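Local coordinates for hypothetical UPF0271 protein TTHB195 (Thermus thermophilus, PDB 2DFA), which probably cleaves 5-oxoproline to L-glutamate at the cost of ATP hydrolysis, acting as the A subunit of a complex with PxpB and PxpC, at residues 161-167 against 217-223; 4-10 against 28-34; 192-197 against 235-240; 114-118 against 143-149; 23-27 against 229-234. All blocks are in the same frame, centred on the assembly; numbering follows the deposited sequence.

Contact 1 (161-167 against 217-223); sequences VLEAFPE and ADTLCIH
The Phe165 ring leans obliquely on Cys221: Phe165 CD2 lies 3.6 Å from Cys221 CB, and Cys221 SG stands 4.9 Å from the ring centroid, a sulfur-aromatic contact. Two carboxylates carry the polar ends of the contact. Asp218 OD2 takes Leu162 N on its anti side at 2.8 Å, 20° out of the carboxylate plane. Glu167 OE2 takes His223 N on its syn side at 2.7 Å, in an almost straight bond (173°). The chain of Glu167, extended beyond CG, carries the carboxylate across to the His223 backbone. With an alanine here, His223 N would probably lose its acceptor and the chain after Ile222 would be held less firmly to the loop at Glu167. Between these ends the parallel strands 161-164 and 219-222 pair through their backbones. Leu162 O is gripped by both Asp218 N and Thr219 N, and Cys221 N reaches Ala164 O at 2.9 Å. A water then bridges Glu167 N and Cys221 O where direct pairing stops. On the face of Ala164 and Leu220 a small residue suits the fit, since Ala164 CB and Ala217 CB are only 3.5 Å apart; Ala196 and Met199 of helix 189-201 cover this side. On the other face Glu163 forms a salt bridge with Lys109, and Thr219 OG1 bonds to Asp4. Polar side chains on one face and apolar ones under a helix on the other are consistent with the curled parallel sheet of a beta/alpha barrel.

Contact 2 (4-10 against 28-34); sequences DLNADAG and VSSANLA
Val28 begins the contact by laying CG1 3.8 Å from Ala7 CB, a small apolar fit. Ser29 is more versatile: its OG, held between the backbone N and the carbonyl carbon (chi1 56°), accepts from Leu5 N and donates to Asp4 OD2 at 2.7 Å, coming from above the carboxylate plane. Ser29 N and Ser30 N both point to Leu5 O, which is thus doubly gripped. Ser30 OG may also bond to Asp4 OD2, but this is doubtful because the side chain was modelled in two positions. Ala31 faces the same side as Ala7 and Ala9, the apolar face, where Phe25 packs against Ala9. Asn32 carries the polar face: its ND2 gives one hydrogen to Asn6 OD1 at 2.9 Å, within its own amide plane, and the other to Asp8 OD1 at 2.9 Å, somewhat tilted. Asn6 OD1 also takes Lys109, while Asn6 ND2 goes to Thr219 and Glu163. Since Asn32 OD1 is bonded to His107, the Asn32 amide is fixed against turning over. Leu33 returns to the apolar side, with CD1 4.1 Å from Ala9 CB. Ala34 N then bonds to Ala9 O, and a water joins Ala34 O to Gly10 O. These parallel strands close a beta-alpha-beta unit through helix 21-24, and Asp8 lies with His62 and His111 in a cluster that could be a metal site.

Contact 3 (192-197 against 235-240); sequences AARRAL and AVREAL
Ala196 N donates to Ala192 O at 2.8 Å, an ordinary helical bond that leaves the polar backbone satisfied while the Ala196 methyl is turned to the other helix, where it meets Val236 CG1 at 3.7 Å. Backbone groups such as these are paired within their own helices, so the two helices meet through methyl groups, some resting on backbone carbonyls. Val236 divides its work between two branches: CG1, anti to the backbone N (chi1 177°), goes to Ala196, and CG2 comes against the backbone of Ala193, 3.9 Å from its CA. Ala193 in turn sets its methyl 3.6 Å from Ala235 O and 3.7 Å from Ala239 CB, one helical turn further on. Alanine suits both Ala193 and Ala239, where the backbones come close: the CA atoms of Ala193 and Val236 are 4.2 Å apart. Further along, the helices diverge, and leucines bridge the widening distance: Leu197 CD2 and Leu240 CD2 touch at 3.7 Å as the two side chains pass alongside, pointing opposite ways. Leu197 also lays CD1 beside Ala239 O. Cutting Leu197 back to an alanine would probably open a gap beside Ala239 and take from Leu240 CD2 its methyl partner in this segment. The segment axes cross at -44°. Helices 189-201 and 229-241 follow the adjacent strands 160-164 and 219-222, and they pack side by side outside the sheet: Ala196 rests on Pro166, while Val236 and Leu240 reach Leu5 of strand 2-9 and Leu240 also touches Val247 of strand 246-247.

Contact 4 (114-118 against 143-149); sequences LYLKA and VLPGTVY
Tyr115 and Leu144 form the tight part of the contact: the phenol drives its OH end against the leucine branch point, with Tyr115 OH 3.2 Å from Leu144 CG, the two side chains crossing at about a right angle. The tyrosine gets there because its CG is anti to the backbone N (chi1 -171°), throwing the ring outward from helix 112-120. Its hydroxyl does not bond to Leu144 N despite the nearness; it probably bonds to Glu163 instead, so a tyrosine suits a place that is apolar along the ring and polar at the end. Beside the hydroxyl-bearing carbon, Tyr115 CE1 meets Tyr149 CE2 at 3.8 Å, obliquely, with the planes at 83°. Tyr149 is itself sandwiched. Ala118 CB lies over one face, 4.2 Å from the ring centroid in a CH-pi contact, and Val143 CG1 of its own segment lies over the opposite face. Alanine suits this place, its methyl fitting over the ring. In the fold this joins helix 112-120 to the loop that leads from strand 141-143 into helix 148-155, consistent with a strand-to-helix step of a beta/alpha barrel. The solvent side is looser. Val148 touches Ala118 O through CG2 at 3.6 Å and adds little more. Just before it the chain makes a type II beta turn from Leu144 to Thr147, whose exposed Gly146 adopts a positive phi of 79°, easy for a residue without a side chain. Thr147 OG1 closes that turn on Leu144 O at 2.7 Å, standing at the N-cap of helix 148-155.

Contact 5 (23-27 against 229-234); sequences EIFPL and APEVAR
Ile24 and Leu27 both turn CG opposite the carbonyl carbon, Ile24 CG1 at chi1 -68° and Leu27 CG at chi1 -51°, and this brings their outer methyls to the same flank of helix 229-241. The contact joins that helix to the short helix 21-24 and the loop after it, which is the crossover of the first beta-alpha-beta unit. Ile24 bends again at chi2, placing CD1 against the first turn of the longer helix: it lies 3.7 Å from Pro230 CA and 3.9 Å from Ala233 CB. Ala233, one turn beyond Ala229, is small enough to be shared, since its methyl also receives Leu27 CD1 at 3.5 Å. Pro230 suits its place as a rigid residue in a first helical turn, where the missing N-H costs no bond within the helix, and its ring carbon CG lies 3.9 Å from Glu23 CB. Glu23 contributes only this carbon, for its carboxylate leads away. Towards the exposed end, Arg234 passes obliquely by Leu27, NH1 4.2 Å from Leu27 CD2, so that leucine is partly covered by a charged side chain. On the sheet side, Ile24 rests on Ala7 of strand 2-9. Last, Leu27 CD1 sits 3.5 Å from Pro230 O, a carbonyl that already accepts Arg234 N at 2.8 Å.

Contacts 1 and 2 form the core: their strands 219-222 and 2-9 are neighbours in one sheet, joined by Leu220 N to Asp4 O, and their chemistry is backbone pairing plus polar side chains that bond onward across the strands. Contacts 3 and 5 lie farther from the chain's centre, share helix 229-241, and are built of small and branched apolar side chains; contact 5 is partly exposed. Leu5 carries contact 2 into contact 3, and Ala7 meets Ile24 of contact 5. Contact 4, mostly buried and at an intermediate distance from the centre, uses aromatic packing and reaches contact 1 through Glu163 and Phe165, yet does not touch contacts 2, 3 or 5.

Contact 1 (161-167 against 217-223)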
# COMPACT_ATOMS: atom_id res chain seq x y z
N VAL A 161 -27.54 15.75 7.82
CA VAL A 161 -27.73 15.37 9.21
C VAL A 161 -26.72 16.14 10.06
O VAL A 161 -25.51 16.03 9.83
CB VAL A 161 -27.51 13.85 9.41
CG1 VAL A 161 -27.71 13.49 10.87
CG2 VAL A 161 -28.46 13.06 8.53
N LEU A 162 -27.21 16.91 11.02
CA LEU A 162 -26.35 17.71 11.88
C LEU A 162 -25.74 16.97 13.06
O LEU A 162 -26.45 16.38 13.88
CB LEU A 162 -27.11 18.94 12.38
CG LEU A 162 -27.68 19.82 11.26
CD1 LEU A 162 -28.30 21.08 11.87
CD2 LEU A 162 -26.57 20.20 10.28
N GLU A 163 -24.42 17.01 13.14
CA GLU A 163 -23.68 16.33 14.19
C GLU A 163 -23.20 17.28 15.29
O GLU A 163 -22.81 18.41 15.02
CB GLU A 163 -22.49 15.60 13.57
CG GLU A 163 -21.56 14.94 14.56
CD GLU A 163 -20.54 14.05 13.87
OE1 GLU A 163 -19.83 14.53 12.96
OE2 GLU A 163 -20.45 12.86 14.25
N ALA A 164 -23.25 16.79 16.53
CA ALA A 164 -22.80 17.56 17.69
C ALA A 164 -21.82 16.68 18.44
O ALA A 164 -21.89 15.45 18.36
CB ALA A 164 -23.99 17.93 18.58
N PHE A 165 -20.91 17.30 19.19
CA PHE A 165 -19.90 16.56 19.93
C PHE A 165 -19.92 16.82 21.43
O PHE A 165 -19.32 17.78 21.90
CB PHE A 165 -18.51 16.89 19.38
CG PHE A 165 -18.39 16.70 17.89
CD1 PHE A 165 -18.95 17.62 17.01
CD2 PHE A 165 -17.74 15.59 17.37
CE1 PHE A 165 -18.86 17.44 15.64
CE2 PHE A 165 -17.64 15.40 15.99
CZ PHE A 165 -18.21 16.33 15.12
N PRO A 166 -20.58 15.94 22.20
CA PRO A 166 -20.63 16.13 23.65
C PRO A 166 -19.26 16.08 24.32
O PRO A 166 -19.10 16.55 25.45
CB PRO A 166 -21.56 15.00 24.11
CG PRO A 166 -21.37 13.94 23.05
CD PRO A 166 -21.35 14.76 21.78
N GLU A 167 -18.27 15.52 23.64
CA GLU A 167 -16.92 15.42 24.20
C GLU A 167 -15.99 16.57 23.82
O GLU A 167 -14.85 16.62 24.29
CB GLU A 167 -16.27 14.11 23.77
CG GLU A 167 -17.00 12.86 24.23
CD GLU A 167 -16.28 11.60 23.79
OE1 GLU A 167 -15.21 11.30 24.35
OE2 GLU A 167 -16.79 10.91 22.88
N ALA A 217 -28.60 18.83 17.54
CA ALA A 217 -27.96 17.54 17.41
C ALA A 217 -28.85 16.43 16.87
O ALA A 217 -29.62 15.82 17.61
CB ALA A 217 -27.39 17.12 18.76
N ASP A 218 -28.75 16.17 15.57
CA ASP A 218 -29.52 15.08 14.97
C ASP A 218 -28.79 13.82 15.41
O ASP A 218 -29.40 12.77 15.65
CB ASP A 218 -29.53 15.17 13.44
CG ASP A 218 -30.29 16.38 12.93
OD1 ASP A 218 -31.32 16.74 13.55
OD2 ASP A 218 -29.88 16.96 11.90
N THR A 219 -27.48 13.94 15.54
CA THR A 219 -26.65 12.82 15.98
C THR A 219 -25.52 13.33 16.87
O THR A 219 -25.03 14.45 16.70
CB THR A 219 -26.05 12.06 14.76
OG1 THR A 219 -25.30 10.93 15.22
CG2 THR A 219 -25.14 12.97 13.95
N LEU A 220 -25.13 12.51 17.83
CA LEU A 220 -24.05 12.84 18.76
C LEU A 220 -22.86 11.92 18.50
O LEU A 220 -23.00 10.70 18.56
CB LEU A 220 -24.52 12.65 20.20
CG LEU A 220 -25.69 13.52 20.70
CD1 LEU A 220 -26.09 13.08 22.10
CD2 LEU A 220 -25.27 14.98 20.69
N CYS A 221 -21.70 12.51 18.23
CA CYS A 221 -20.50 11.71 17.96
C CYS A 221 -19.76 11.32 19.23
O CYS A 221 -19.57 12.14 20.12
CB CYS A 221 -19.55 12.48 17.05
SG CYS A 221 -17.98 11.61 16.72
N ILE A 222 -19.35 10.06 19.29
CA ILE A 222 -18.60 9.54 20.43
C ILE A 222 -17.23 9.06 19.96
O ILE A 222 -17.13 8.37 18.94
CB ILE A 222 -19.33 8.34 21.08
CG1 ILE A 222 -20.76 8.74 21.46
CG2 ILE A 222 -18.56 7.87 22.30
CD1 ILE A 222 -20.85 9.97 22.34
N HIS A 223 -16.19 9.43 20.69
CA HIS A 223 -14.82 9.04 20.34
C HIS A 223 -14.72 7.54 20.07
O HIS A 223 -14.11 7.12 19.08
CB HIS A 223 -13.86 9.42 21.47
CG HIS A 223 -13.13 10.70 21.24
ND1 HIS A 223 -13.78 11.87 20.90
CD2 HIS A 223 -11.82 11.01 21.31
CE1 HIS A 223 -12.89 12.84 20.76
NE2 HIS A 223 -11.69 12.34 21.01
O HOH W 1 -18.09 14.01 21.19

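Contact 2 (4-10 against 28-34)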
# COMPACT_ATOMS: atom_id res chain seq x y z
N ASP A 4 -29.68 10.24 17.69
CA ASP A 4 -28.81 9.17 17.26
C ASP A 4 -27.44 9.32 17.89
O ASP A 4 -26.92 10.43 18.02
CB ASP A 4 -28.69 9.18 15.73
CG ASP A 4 -27.65 8.19 15.22
OD1 ASP A 4 -26.45 8.55 15.18
OD2 ASP A 4 -28.03 7.06 14.86
N LEU A 5 -26.87 8.20 18.31
CA LEU A 5 -25.54 8.17 18.90
C LEU A 5 -24.67 7.44 17.89
O LEU A 5 -24.94 6.28 17.57
CB LEU A 5 -25.56 7.39 20.23
CG LEU A 5 -25.48 8.21 21.52
CD1 LEU A 5 -24.08 8.77 21.68
CD2 LEU A 5 -26.52 9.32 21.50
N ASN A 6 -23.63 8.11 17.39
CA ASN A 6 -22.76 7.48 16.41
C ASN A 6 -21.31 7.41 16.86
O ASN A 6 -20.84 8.24 17.65
CB ASN A 6 -22.86 8.21 15.07
CG ASN A 6 -21.92 9.41 14.98
OD1 ASN A 6 -20.72 9.26 14.78
ND2 ASN A 6 -22.48 10.61 15.12
N ALA A 7 -20.60 6.40 16.38
CA ALA A 7 -19.20 6.22 16.71
C ALA A 7 -18.50 5.57 15.53
O ALA A 7 -19.12 4.84 14.75
CB ALA A 7 -19.06 5.34 17.95
N ASP A 8 -17.21 5.85 15.38
CA ASP A 8 -16.45 5.26 14.29
C ASP A 8 -16.18 3.81 14.69
O ASP A 8 -16.11 3.49 15.88
CB ASP A 8 -15.12 5.99 14.08
CG ASP A 8 -15.31 7.48 13.84
OD1 ASP A 8 -16.29 7.86 13.17
OD2 ASP A 8 -14.46 8.26 14.32
N ALA A 9 -16.02 2.95 13.69
CA ALA A 9 -15.76 1.54 13.93
C ALA A 9 -15.20 0.86 12.69
O ALA A 9 -15.10 1.47 11.63
CB ALA A 9 -17.04 0.84 14.36
N GLY A 10 -14.82 -0.41 12.84
CA GLY A 10 -14.27 -1.18 11.74
C GLY A 10 -12.97 -0.61 11.20
O GLY A 10 -12.65 -0.77 10.03
N VAL A 28 -24.22 2.38 20.79
CA VAL A 28 -24.59 3.36 19.77
C VAL A 28 -25.72 2.90 18.87
O VAL A 28 -26.03 1.71 18.81
CB VAL A 28 -23.37 3.73 18.90
CG1 VAL A 28 -22.24 4.25 19.77
CG2 VAL A 28 -22.90 2.52 18.12
N SER A 29 -26.34 3.84 18.16
CA SER A 29 -27.41 3.50 17.24
C SER A 29 -26.91 3.48 15.80
O SER A 29 -27.52 2.86 14.94
CB SER A 29 -28.61 4.46 17.38
OG SER A 29 -28.22 5.81 17.21
N SER A 30 -25.80 4.16 15.53
CA SER A 30 -25.22 4.19 14.19
C SER A 30 -23.70 4.12 14.28
O SER A 30 -23.11 4.55 15.27
CB SER A 30 -25.62 5.45 13.41
OG SER A 30 -27.00 5.46 13.06
N ALA A 31 -23.07 3.55 13.26
CA ALA A 31 -21.61 3.44 13.24
C ALA A 31 -21.09 3.90 11.89
O ALA A 31 -21.75 3.75 10.87
CB ALA A 31 -21.20 2.00 13.49
N ASN A 32 -19.89 4.49 11.90
CA ASN A 32 -19.26 4.97 10.68
C ASN A 32 -18.11 4.00 10.43
O ASN A 32 -17.12 4.01 11.14
CB ASN A 32 -18.71 6.38 10.89
CG ASN A 32 -19.64 7.25 11.72
OD1 ASN A 32 -20.80 7.48 11.35
ND2 ASN A 32 -19.15 7.74 12.85
N LEU A 33 -18.27 3.13 9.43
CA LEU A 33 -17.26 2.13 9.13
C LEU A 33 -16.21 2.56 8.11
O LEU A 33 -16.53 3.12 7.07
CB LEU A 33 -17.94 0.85 8.63
CG LEU A 33 -18.36 -0.15 9.73
CD1 LEU A 33 -19.17 0.56 10.81
CD2 LEU A 33 -19.16 -1.26 9.10
N ALA A 34 -14.95 2.29 8.44
CA ALA A 34 -13.83 2.61 7.57
C ALA A 34 -13.98 1.80 6.28
O ALA A 34 -14.57 0.71 6.29
CB ALA A 34 -12.50 2.28 8.26
O HOH W 2 -15.09 -1.16 8.49

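Contact 3 (192-197 against 235-240)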
# COMPACT_ATOMS: atom_id res chain seq x y z
N ALA A 192 -19.66 14.90 29.94
CA ALA A 192 -20.04 14.66 28.56
C ALA A 192 -21.50 14.22 28.45
O ALA A 192 -22.25 14.64 27.58
CB ALA A 192 -19.13 13.56 28.01
N ALA A 193 -21.89 13.31 29.36
CA ALA A 193 -23.29 12.91 29.40
C ALA A 193 -24.19 14.10 29.74
O ALA A 193 -25.28 14.28 29.20
CB ALA A 193 -23.44 11.83 30.47
N ARG A 194 -23.71 14.90 30.71
CA ARG A 194 -24.42 16.12 31.07
C ARG A 194 -24.64 17.02 29.85
O ARG A 194 -25.73 17.51 29.58
CB ARG A 194 -23.57 16.86 32.11
CG ARG A 194 -24.40 17.82 32.96
CD ARG A 194 -23.53 18.77 33.80
NE ARG A 194 -22.28 18.14 34.22
CZ ARG A 194 -22.37 17.11 35.08
NH1 ARG A 194 -23.55 16.68 35.47
NH2 ARG A 194 -21.26 16.57 35.58
N ARG A 195 -23.53 17.26 29.13
CA ARG A 195 -23.60 18.09 27.93
C ARG A 195 -24.52 17.47 26.87
O ARG A 195 -25.30 18.13 26.20
CB ARG A 195 -22.18 18.24 27.37
CG ARG A 195 -21.27 19.04 28.31
CD ARG A 195 -19.79 18.93 27.93
NE ARG A 195 -19.53 19.47 26.59
CZ ARG A 195 -19.27 20.78 26.50
NH1 ARG A 195 -19.27 21.53 27.59
NH2 ARG A 195 -19.00 21.32 25.31
N ALA A 196 -24.39 16.14 26.70
CA ALA A 196 -25.22 15.45 25.72
C ALA A 196 -26.71 15.70 25.97
O ALA A 196 -27.47 16.06 25.08
CB ALA A 196 -24.91 13.96 25.80
N LEU A 197 -27.14 15.45 27.22
CA LEU A 197 -28.54 15.69 27.58
C LEU A 197 -28.96 17.12 27.19
O LEU A 197 -30.01 17.36 26.61
CB LEU A 197 -28.67 15.53 29.10
CG LEU A 197 -29.25 14.18 29.53
CD1 LEU A 197 -29.54 14.12 31.03
CD2 LEU A 197 -30.58 13.86 28.83
N ALA A 235 -21.88 6.18 29.71
CA ALA A 235 -22.40 7.28 30.50
C ALA A 235 -23.42 8.11 29.71
O ALA A 235 -24.48 8.44 30.23
CB ALA A 235 -21.26 8.18 30.97
N VAL A 236 -23.09 8.42 28.46
CA VAL A 236 -23.99 9.21 27.63
C VAL A 236 -25.31 8.53 27.31
O VAL A 236 -26.37 9.13 27.45
CB VAL A 236 -23.31 9.61 26.30
CG1 VAL A 236 -24.29 10.37 25.41
CG2 VAL A 236 -22.08 10.47 26.58
N ARG A 237 -25.25 7.27 26.88
CA ARG A 237 -26.47 6.54 26.55
C ARG A 237 -27.39 6.40 27.76
O ARG A 237 -28.61 6.59 27.65
CB ARG A 237 -26.14 5.15 26.00
CG ARG A 237 -27.36 4.43 25.44
CD ARG A 237 -27.05 2.98 25.08
NE ARG A 237 -28.21 2.31 24.50
CZ ARG A 237 -28.70 2.57 23.29
NH1 ARG A 237 -28.14 3.49 22.53
NH2 ARG A 237 -29.77 1.91 22.86
N GLU A 238 -26.81 6.08 28.91
CA GLU A 238 -27.59 5.91 30.13
C GLU A 238 -28.26 7.21 30.56
O GLU A 238 -29.44 7.23 30.93
CB GLU A 238 -26.70 5.37 31.25
CG GLU A 238 -26.18 3.96 30.97
CD GLU A 238 -25.37 3.38 32.11
OE1 GLU A 238 -24.30 3.95 32.45
OE2 GLU A 238 -25.79 2.35 32.67
N ALA A 239 -27.51 8.31 30.51
CA ALA A 239 -28.06 9.61 30.89
C ALA A 239 -29.25 9.94 30.01
O ALA A 239 -30.24 10.50 30.47
CB ALA A 239 -26.99 10.68 30.76
N LEU A 240 -29.15 9.59 28.73
CA LEU A 240 -30.22 9.86 27.78
C LEU A 240 -31.45 8.97 28.00
O LEU A 240 -32.58 9.45 27.95
CB LEU A 240 -29.71 9.67 26.34
CG LEU A 240 -28.63 10.65 25.86
CD1 LEU A 240 -28.21 10.28 24.44
CD2 LEU A 240 -29.17 12.07 25.90

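Contact 4 (114-118 against 143-149)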
# COMPACT_ATOMS: atom_id res chain seq x y z
N LEU A 114 -9.95 14.40 5.94
CA LEU A 114 -10.86 14.65 4.81
C LEU A 114 -12.05 15.45 5.34
O LEU A 114 -12.51 16.40 4.70
CB LEU A 114 -11.36 13.33 4.21
CG LEU A 114 -12.36 13.42 3.04
CD1 LEU A 114 -11.80 14.29 1.92
CD2 LEU A 114 -12.67 12.02 2.52
N TYR A 115 -12.53 15.06 6.52
CA TYR A 115 -13.65 15.73 7.16
C TYR A 115 -13.27 17.20 7.38
O TYR A 115 -14.00 18.12 7.00
CB TYR A 115 -13.95 15.05 8.51
CG TYR A 115 -15.22 15.51 9.20
CD1 TYR A 115 -16.47 15.18 8.68
CD2 TYR A 115 -15.17 16.24 10.39
CE1 TYR A 115 -17.65 15.58 9.32
CE2 TYR A 115 -16.34 16.64 11.04
CZ TYR A 115 -17.57 16.30 10.51
OH TYR A 115 -18.72 16.68 11.16
N LEU A 116 -12.10 17.42 7.99
CA LEU A 116 -11.62 18.77 8.26
C LEU A 116 -11.41 19.58 6.98
O LEU A 116 -11.74 20.76 6.93
CB LEU A 116 -10.32 18.71 9.07
CG LEU A 116 -10.43 18.09 10.47
CD1 LEU A 116 -9.07 18.13 11.16
CD2 LEU A 116 -11.47 18.86 11.28
N LYS A 117 -10.86 18.95 5.94
CA LYS A 117 -10.63 19.65 4.68
C LYS A 117 -11.98 20.08 4.11
O LYS A 117 -12.12 21.19 3.57
CB LYS A 117 -9.90 18.75 3.68
CG LYS A 117 -9.43 19.46 2.41
CD LYS A 117 -8.75 18.47 1.46
CE LYS A 117 -8.22 19.15 0.20
NZ LYS A 117 -7.19 20.18 0.50
N ALA A 118 -12.97 19.21 4.25
CA ALA A 118 -14.32 19.49 3.76
C ALA A 118 -14.95 20.68 4.50
O ALA A 118 -15.64 21.50 3.90
CB ALA A 118 -15.20 18.26 3.93
N VAL A 143 -22.87 16.15 8.63
CA VAL A 143 -22.01 17.31 8.53
C VAL A 143 -21.90 18.11 9.82
O VAL A 143 -22.66 17.89 10.77
CB VAL A 143 -22.51 18.29 7.44
CG1 VAL A 143 -22.85 17.53 6.17
CG2 VAL A 143 -23.73 19.04 7.95
N LEU A 144 -20.95 19.03 9.84
CA LEU A 144 -20.76 19.92 10.98
C LEU A 144 -21.58 21.15 10.66
O LEU A 144 -21.37 21.79 9.62
CB LEU A 144 -19.29 20.31 11.14
CG LEU A 144 -18.54 19.67 12.31
CD1 LEU A 144 -17.14 20.27 12.40
CD2 LEU A 144 -19.30 19.93 13.60
N PRO A 145 -22.54 21.51 11.53
CA PRO A 145 -23.38 22.68 11.29
C PRO A 145 -22.60 24.00 11.21
O PRO A 145 -21.60 24.18 11.92
CB PRO A 145 -24.36 22.65 12.45
CG PRO A 145 -23.55 22.01 13.55
CD PRO A 145 -22.85 20.89 12.83
N GLY A 146 -23.05 24.89 10.34
CA GLY A 146 -22.41 26.19 10.18
C GLY A 146 -21.14 26.21 9.35
O GLY A 146 -20.40 27.20 9.38
N THR A 147 -20.88 25.14 8.61
CA THR A 147 -19.67 25.07 7.79
C THR A 147 -19.98 25.12 6.29
O THR A 147 -21.12 24.93 5.88
CB THR A 147 -18.88 23.76 8.07
OG1 THR A 147 -19.68 22.64 7.69
CG2 THR A 147 -18.56 23.65 9.55
N VAL A 148 -18.96 25.37 5.49
CA VAL A 148 -19.12 25.41 4.04
C VAL A 148 -19.47 24.00 3.59
O VAL A 148 -20.00 23.78 2.50
CB VAL A 148 -17.83 25.88 3.32
CG1 VAL A 148 -17.47 27.30 3.76
CG2 VAL A 148 -16.69 24.93 3.62
N TYR A 149 -19.16 23.04 4.45
CA TYR A 149 -19.44 21.64 4.19
C TYR A 149 -20.96 21.42 4.22
O TYR A 149 -21.52 20.77 3.34
CB TYR A 149 -18.72 20.79 5.25
CG TYR A 149 -18.97 19.31 5.16
CD1 TYR A 149 -19.13 18.68 3.93
CD2 TYR A 149 -19.04 18.54 6.32
CE1 TYR A 149 -19.35 17.31 3.85
CE2 TYR A 149 -19.27 17.17 6.25
CZ TYR A 149 -19.42 16.56 5.01
OH TYR A 149 -19.67 15.21 4.95

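Contact 5 (23-27 against 229-234)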
# COMPACT_ATOMS: atom_id res chain seq x y z
N GLU A 23 -17.23 -3.30 22.45
CA GLU A 23 -17.76 -2.57 23.59
C GLU A 23 -18.64 -1.39 23.19
O GLU A 23 -19.60 -1.04 23.90
CB GLU A 23 -16.61 -2.06 24.47
CG GLU A 23 -15.74 -3.15 25.07
CD GLU A 23 -15.00 -3.97 24.02
OE1 GLU A 23 -14.30 -3.37 23.17
OE2 GLU A 23 -15.12 -5.22 24.04
N ILE A 24 -18.34 -0.78 22.05
CA ILE A 24 -19.08 0.38 21.57
C ILE A 24 -20.40 0.09 20.85
O ILE A 24 -21.38 0.80 21.06
CB ILE A 24 -18.19 1.24 20.64
CG1 ILE A 24 -17.06 1.88 21.43
CG2 ILE A 24 -19.04 2.32 19.96
CD1 ILE A 24 -17.51 2.98 22.38
N PHE A 25 -20.43 -0.94 20.01
CA PHE A 25 -21.65 -1.26 19.26
C PHE A 25 -22.92 -1.42 20.08
O PHE A 25 -24.00 -1.00 19.64
CB PHE A 25 -21.42 -2.51 18.41
CG PHE A 25 -20.73 -2.24 17.10
CD1 PHE A 25 -19.56 -1.49 17.06
CD2 PHE A 25 -21.24 -2.74 15.91
CE1 PHE A 25 -18.91 -1.24 15.85
CE2 PHE A 25 -20.60 -2.51 14.70
CZ PHE A 25 -19.43 -1.76 14.67
N PRO A 26 -22.84 -2.04 21.26
CA PRO A 26 -24.07 -2.20 22.04
C PRO A 26 -24.57 -0.89 22.66
O PRO A 26 -25.65 -0.84 23.25
CB PRO A 26 -23.67 -3.23 23.10
CG PRO A 26 -22.22 -2.92 23.33
CD PRO A 26 -21.70 -2.71 21.92
N LEU A 27 -23.79 0.18 22.50
CA LEU A 27 -24.15 1.48 23.06
C LEU A 27 -24.62 2.52 22.05
O LEU A 27 -25.36 3.44 22.41
CB LEU A 27 -22.95 2.05 23.82
CG LEU A 27 -22.26 1.16 24.85
CD1 LEU A 27 -21.00 1.83 25.35
CD2 LEU A 27 -23.22 0.87 26.00
N ALA A 229 -13.42 5.46 25.53
CA ALA A 229 -14.63 5.73 24.76
C ALA A 229 -15.83 4.93 25.26
O ALA A 229 -16.93 5.45 25.37
CB ALA A 229 -14.38 5.44 23.29
N PRO A 230 -15.63 3.63 25.56
CA PRO A 230 -16.75 2.82 26.04
C PRO A 230 -17.41 3.44 27.27
O PRO A 230 -18.63 3.47 27.38
CB PRO A 230 -16.10 1.48 26.33
CG PRO A 230 -15.04 1.40 25.29
CD PRO A 230 -14.44 2.78 25.33
N GLU A 231 -16.59 3.93 28.20
CA GLU A 231 -17.10 4.56 29.42
C GLU A 231 -17.93 5.79 29.10
O GLU A 231 -19.02 5.97 29.64
CB GLU A 231 -15.94 4.94 30.34
CG GLU A 231 -15.35 3.78 31.12
CD GLU A 231 -14.14 4.19 31.94
OE1 GLU A 231 -14.25 5.13 32.76
OE2 GLU A 231 -13.07 3.57 31.76
N VAL A 232 -17.40 6.64 28.22
CA VAL A 232 -18.11 7.86 27.84
C VAL A 232 -19.41 7.50 27.14
O VAL A 232 -20.47 8.02 27.48
CB VAL A 232 -17.26 8.73 26.88
CG1 VAL A 232 -18.00 10.01 26.54
CG2 VAL A 232 -15.91 9.04 27.52
N ALA A 233 -19.33 6.60 26.17
CA ALA A 233 -20.51 6.16 25.43
C ALA A 233 -21.55 5.59 26.39
O ALA A 233 -22.75 5.86 26.26
CB ALA A 233 -20.12 5.12 24.39
N ARG A 234 -21.08 4.80 27.35
CA ARG A 234 -21.97 4.19 28.33
C ARG A 234 -22.67 5.30 29.11
O ARG A 234 -23.90 5.35 29.17
CB ARG A 234 -21.16 3.32 29.29
CG ARG A 234 -21.99 2.40 30.17
CD ARG A 234 -21.11 1.69 31.19
NE ARG A 234 -19.90 1.14 30.58
CZ ARG A 234 -19.89 0.16 29.69
NH1 ARG A 234 -21.03 -0.40 29.29
NH2 ARG A 234 -18.74 -0.27 29.18